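Local coordinates for Lin1840 protein (Listeria innocua serovar 6a, PDB 4ZOC) that probably hydrolyses terminal, non-reducing beta-D-glucosyl residues, releasing beta-D-glucose, as a family 3 glycoside hydrolase involved in beta-1,2-glucan metabolism, at residues Asp255-Arg258 / Glu262-Gly265; Gly297-Met302 / Asp326-Arg331. The protein carries 2 engineered substitutions. All coordinates share one frame; numbering follows the deposited sequence.

Contact 1. Residues Asp255-Arg258 / Glu262-Gly265; sequences DVLR and EFDG
With CG set beside the backbone N (chi1 -62°) and the chain extended from there to NE, Arg258 runs alongside Phe263 and carries its guanidinium to the carbonyl of Gly265. Leu257 and Phe263 both place CG anti to the backbone N, and their side chains lie side by side, pointing the same way. The end of the guanidinium grips one oxygen with two nitrogens. NH1 of Arg258 reaches Gly265 O at 2.9 Å, in the plane of the carbonyl. NH2 of Arg258 donates to the same Gly265 O at 3.2 Å, less straight at the hydrogen (139°). Because both bonds run to one oxygen almost in the guanidinium plane, they should limit rotation of the group. NH1 also makes a weak bond to Phe263 O.

The contact spans the exit from helix 250-260 into strand 266-268 of the TIM barrel. Glu262 leaves helical geometry with positive phi, which turns the chain back past the last helical turn. Phe263 N then bonds to Leu257 O at 3.1 Å with a nearly straight N-H (166°). A CA-H...O contact joins Glu262 CA to Arg258 O at 3.2 Å. A water lies within hydrogen-bonding reach of the carbonyl oxygens of Arg258 and Phe263.

Apolar packing lies beside this polar path. CD1 of Leu257 touches CB of Phe263 at 3.7 Å, and CG of Leu257 meets the ring obliquely at CD2. Gly265 N sits over the centre of one ring face. Both Leu257 and Arg258 also touch Leu267 of strand 266-268.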
# COMPACT_ATOMS: atom_id res chain seq x y z
N ASP A 255 19.77 -18.68 0.48
CA ASP A 255 20.34 -18.04 1.68
C ASP A 255 19.42 -18.04 2.89
O ASP A 255 19.82 -18.41 3.97
CB ASP A 255 20.80 -16.61 1.34
CG ASP A 255 21.84 -16.52 0.27
OD1 ASP A 255 22.30 -17.46 -0.27
OD2 ASP A 255 22.31 -15.44 0.00
N VAL A 256 18.16 -17.61 2.70
CA VAL A 256 17.21 -17.47 3.82
C VAL A 256 16.58 -18.82 4.19
O VAL A 256 16.68 -19.27 5.34
CB VAL A 256 16.16 -16.39 3.55
CG1 VAL A 256 15.18 -16.27 4.72
CG2 VAL A 256 16.86 -15.02 3.26
N LEU A 257 15.87 -19.46 3.23
CA LEU A 257 15.14 -20.70 3.59
C LEU A 257 16.04 -21.86 3.90
O LEU A 257 15.99 -22.42 4.97
CB LEU A 257 14.25 -21.06 2.41
CG LEU A 257 13.46 -22.37 2.50
CD1 LEU A 257 12.48 -22.24 3.64
CD2 LEU A 257 12.74 -22.66 1.18
N ARG A 258 16.96 -22.17 3.02
CA ARG A 258 17.84 -23.36 3.26
C ARG A 258 18.97 -23.06 4.19
O ARG A 258 19.35 -23.92 4.98
CB ARG A 258 18.32 -24.04 1.97
CG ARG A 258 17.13 -24.55 1.17
CD ARG A 258 17.61 -25.53 0.15
NE ARG A 258 16.59 -25.90 -0.81
CZ ARG A 258 15.70 -26.83 -0.57
NH1 ARG A 258 15.76 -27.47 0.56
NH2 ARG A 258 14.83 -27.18 -1.49
N GLU A 262 17.44 -23.23 7.75
CA GLU A 262 17.94 -24.65 7.81
C GLU A 262 16.93 -25.62 7.28
O GLU A 262 16.87 -26.79 7.72
CB GLU A 262 18.33 -25.04 9.25
CG GLU A 262 19.41 -24.18 9.84
CD GLU A 262 19.84 -24.74 11.18
OE1 GLU A 262 19.24 -24.31 12.17
OE2 GLU A 262 20.66 -25.65 11.27
N PHE A 263 16.15 -25.20 6.29
CA PHE A 263 15.15 -26.11 5.70
C PHE A 263 15.86 -27.04 4.70
O PHE A 263 16.53 -26.57 3.79
CB PHE A 263 14.07 -25.30 5.02
CG PHE A 263 13.08 -26.12 4.26
CD1 PHE A 263 12.17 -26.92 4.98
CD2 PHE A 263 13.08 -26.17 2.85
CE1 PHE A 263 11.29 -27.75 4.31
CE2 PHE A 263 12.16 -27.01 2.18
CZ PHE A 263 11.27 -27.78 2.91
N ASP A 264 15.66 -28.36 4.88
CA ASP A 264 16.28 -29.32 4.01
C ASP A 264 15.28 -30.27 3.36
O ASP A 264 15.68 -31.34 2.91
CB ASP A 264 17.31 -30.19 4.79
CG ASP A 264 18.26 -30.98 3.85
OD1 ASP A 264 18.73 -30.45 2.81
OD2 ASP A 264 18.58 -32.13 4.13
N GLY A 265 14.02 -29.84 3.18
CA GLY A 265 13.03 -30.62 2.53
C GLY A 265 12.74 -30.12 1.11
O GLY A 265 13.47 -29.30 0.51
O HOH W 1 19.61 -26.69 4.68

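Contact 2. Residues Gly297-Met302 / Asp326-Arg331; sequences GVDLEM and DEAVLR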
# COMPACT_ATOMS: atom_id res chain seq x y z
N GLY A 297 16.92 -23.67 -6.06
CA GLY A 297 16.59 -24.78 -5.18
C GLY A 297 15.16 -25.33 -5.14
O GLY A 297 14.74 -26.01 -4.16
N VAL A 298 14.44 -25.03 -6.18
CA VAL A 298 13.07 -25.52 -6.38
C VAL A 298 13.24 -26.97 -6.84
O VAL A 298 13.86 -27.21 -7.85
CB VAL A 298 12.28 -24.70 -7.43
CG1 VAL A 298 10.95 -25.36 -7.69
CG2 VAL A 298 12.05 -23.27 -6.96
N ASP A 299 12.68 -27.89 -6.08
CA ASP A 299 12.83 -29.31 -6.33
C ASP A 299 11.80 -29.91 -7.22
O ASP A 299 12.02 -30.99 -7.78
CB ASP A 299 12.86 -30.06 -5.03
CG ASP A 299 13.97 -29.57 -4.12
OD1 ASP A 299 15.09 -29.28 -4.63
OD2 ASP A 299 13.74 -29.57 -2.90
N LEU A 300 10.63 -29.28 -7.28
CA LEU A 300 9.42 -29.94 -7.86
C LEU A 300 8.58 -28.91 -8.55
O LEU A 300 8.11 -27.98 -7.87
CB LEU A 300 8.66 -30.65 -6.72
CG LEU A 300 7.45 -31.51 -7.11
CD1 LEU A 300 7.75 -32.53 -8.24
CD2 LEU A 300 6.81 -32.12 -5.85
N GLU A 301 8.42 -29.06 -9.86
CA GLU A 301 7.72 -28.14 -10.73
C GLU A 301 6.28 -28.57 -10.86
O GLU A 301 5.99 -29.66 -11.37
CB GLU A 301 8.39 -28.06 -12.09
CG GLU A 301 7.68 -27.11 -13.06
CD GLU A 301 8.45 -26.78 -14.25
OE1 GLU A 301 9.49 -27.42 -14.47
OE2 GLU A 301 7.97 -25.90 -15.03
N MET A 302 5.38 -27.72 -10.34
CA MET A 302 4.00 -28.08 -10.30
C MET A 302 3.29 -27.76 -11.64
O MET A 302 2.96 -26.59 -11.94
CB MET A 302 3.30 -27.31 -9.17
CG MET A 302 1.83 -27.65 -9.06
SD MET A 302 0.89 -26.79 -7.76
CE MET A 302 1.67 -27.39 -6.25
N ASP A 326 20.85 -33.74 -8.58
CA ASP A 326 20.96 -34.83 -7.61
C ASP A 326 20.46 -34.45 -6.21
O ASP A 326 19.93 -35.28 -5.41
CB ASP A 326 22.39 -35.34 -7.51
CG ASP A 326 22.86 -35.99 -8.77
OD1 ASP A 326 22.07 -36.18 -9.73
OD2 ASP A 326 24.07 -36.25 -8.87
N GLU A 327 20.68 -33.21 -5.86
CA GLU A 327 20.24 -32.72 -4.54
C GLU A 327 18.72 -32.68 -4.49
O GLU A 327 18.14 -33.10 -3.50
CB GLU A 327 20.90 -31.35 -4.18
CG GLU A 327 22.39 -31.52 -3.83
CD GLU A 327 23.25 -30.27 -3.96
OE1 GLU A 327 22.70 -29.14 -3.94
OE2 GLU A 327 24.50 -30.44 -4.06
N ALA A 328 18.10 -32.19 -5.54
CA ALA A 328 16.66 -32.12 -5.60
C ALA A 328 16.05 -33.54 -5.59
O ALA A 328 15.11 -33.84 -4.85
CB ALA A 328 16.20 -31.37 -6.85
N VAL A 329 16.63 -34.43 -6.38
CA VAL A 329 16.16 -35.81 -6.41
C VAL A 329 16.27 -36.46 -5.00
O VAL A 329 15.33 -37.12 -4.54
CB VAL A 329 16.87 -36.63 -7.52
CG1 VAL A 329 16.55 -38.10 -7.39
CG2 VAL A 329 16.51 -36.11 -8.89
N LEU A 330 17.41 -36.32 -4.33
CA LEU A 330 17.61 -36.86 -3.02
C LEU A 330 16.56 -36.30 -2.06
O LEU A 330 16.00 -37.02 -1.25
CB LEU A 330 18.99 -36.55 -2.49
CG LEU A 330 19.30 -37.13 -1.11
CD1 LEU A 330 19.04 -38.63 -0.99
CD2 LEU A 330 20.73 -36.79 -0.75
N ARG A 331 16.28 -34.99 -2.13
CA ARG A 331 15.19 -34.49 -1.29
C ARG A 331 13.79 -35.16 -1.53
O ARG A 331 13.05 -35.52 -0.56
CB ARG A 331 15.16 -32.96 -1.33
CG ARG A 331 16.36 -32.34 -0.64
CD ARG A 331 16.27 -30.80 -0.44
NE ARG A 331 16.41 -30.07 -1.67
CZ ARG A 331 17.54 -29.57 -2.17
NH1 ARG A 331 17.53 -28.90 -3.31
NH2 ARG A 331 18.68 -29.70 -1.50
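Asp299 and Arg331 form a two-pronged salt bridge, and this carries the contact. Arg331 grips side-on, with NE and NH1 each taking one carboxylate oxygen. NH1 of Arg331 lies 2.8 Å from OD1 of Asp299, on the syn lone pair. NE of Arg331 lies 3.0 Å from OD2 of Asp299, and its N-H points almost straight at the oxygen (168°). OD2 is also met on its syn side, but from somewhat out of the carboxylate plane. The two side chains cross at about a right angle, and their flat groups are turned 35° apart. A bend at chi3 (-71°) folds the arginine back over its own helix, with one guanidinium face over Glu327 O.

The packing contacts are few. CB of Ala328 touches OD1 of Asp299 at 3.2 Å and CB of Asp299 at 4.0 Å. The small side chain lets the backbones approach closely here, with Asp299 CA and Ala328 CA 4.8 Å apart.

The chain reaches Asp299 from a helix end. Gly297 ends helix 286-295 in a Schellman motif, with positive phi. The chain then runs into strand 301-302, the last strand of the TIM barrel. Helix 322-338 meets the chain just ahead of that strand.

Further polar partners surround the carboxylate. OD2 also accepts from Leu267 N, and a second arginine reaches it. Asp299 is buried, and two arginines and a backbone N-H serve its acid group. This setting would be expected to favour the charged carboxylate and lower its pKa.

How the contacts relate
Contact 1 closes before contact 2 opens along the chain, and their centres lie 13 Å apart. Both belong to the N-terminal TIM-barrel domain and lie away from the glucose and magnesium sites. Contact 1 leads from helix 250-260 into strand 266-268. Contact 2 joins the approach to strand 301-302 with helix 322-338. The two strands are consecutive in the barrel, seventh and eighth. The contacts touch directly: Arg258 NH2 meets Asp299 OD2 at 3.0 Å in a salt bridge. The same NH2 probably bonds to Gly297 O. Arg258, Asp299 and Arg331 therefore form one charge network that ties two helices to the lead-in segments of adjacent barrel strands.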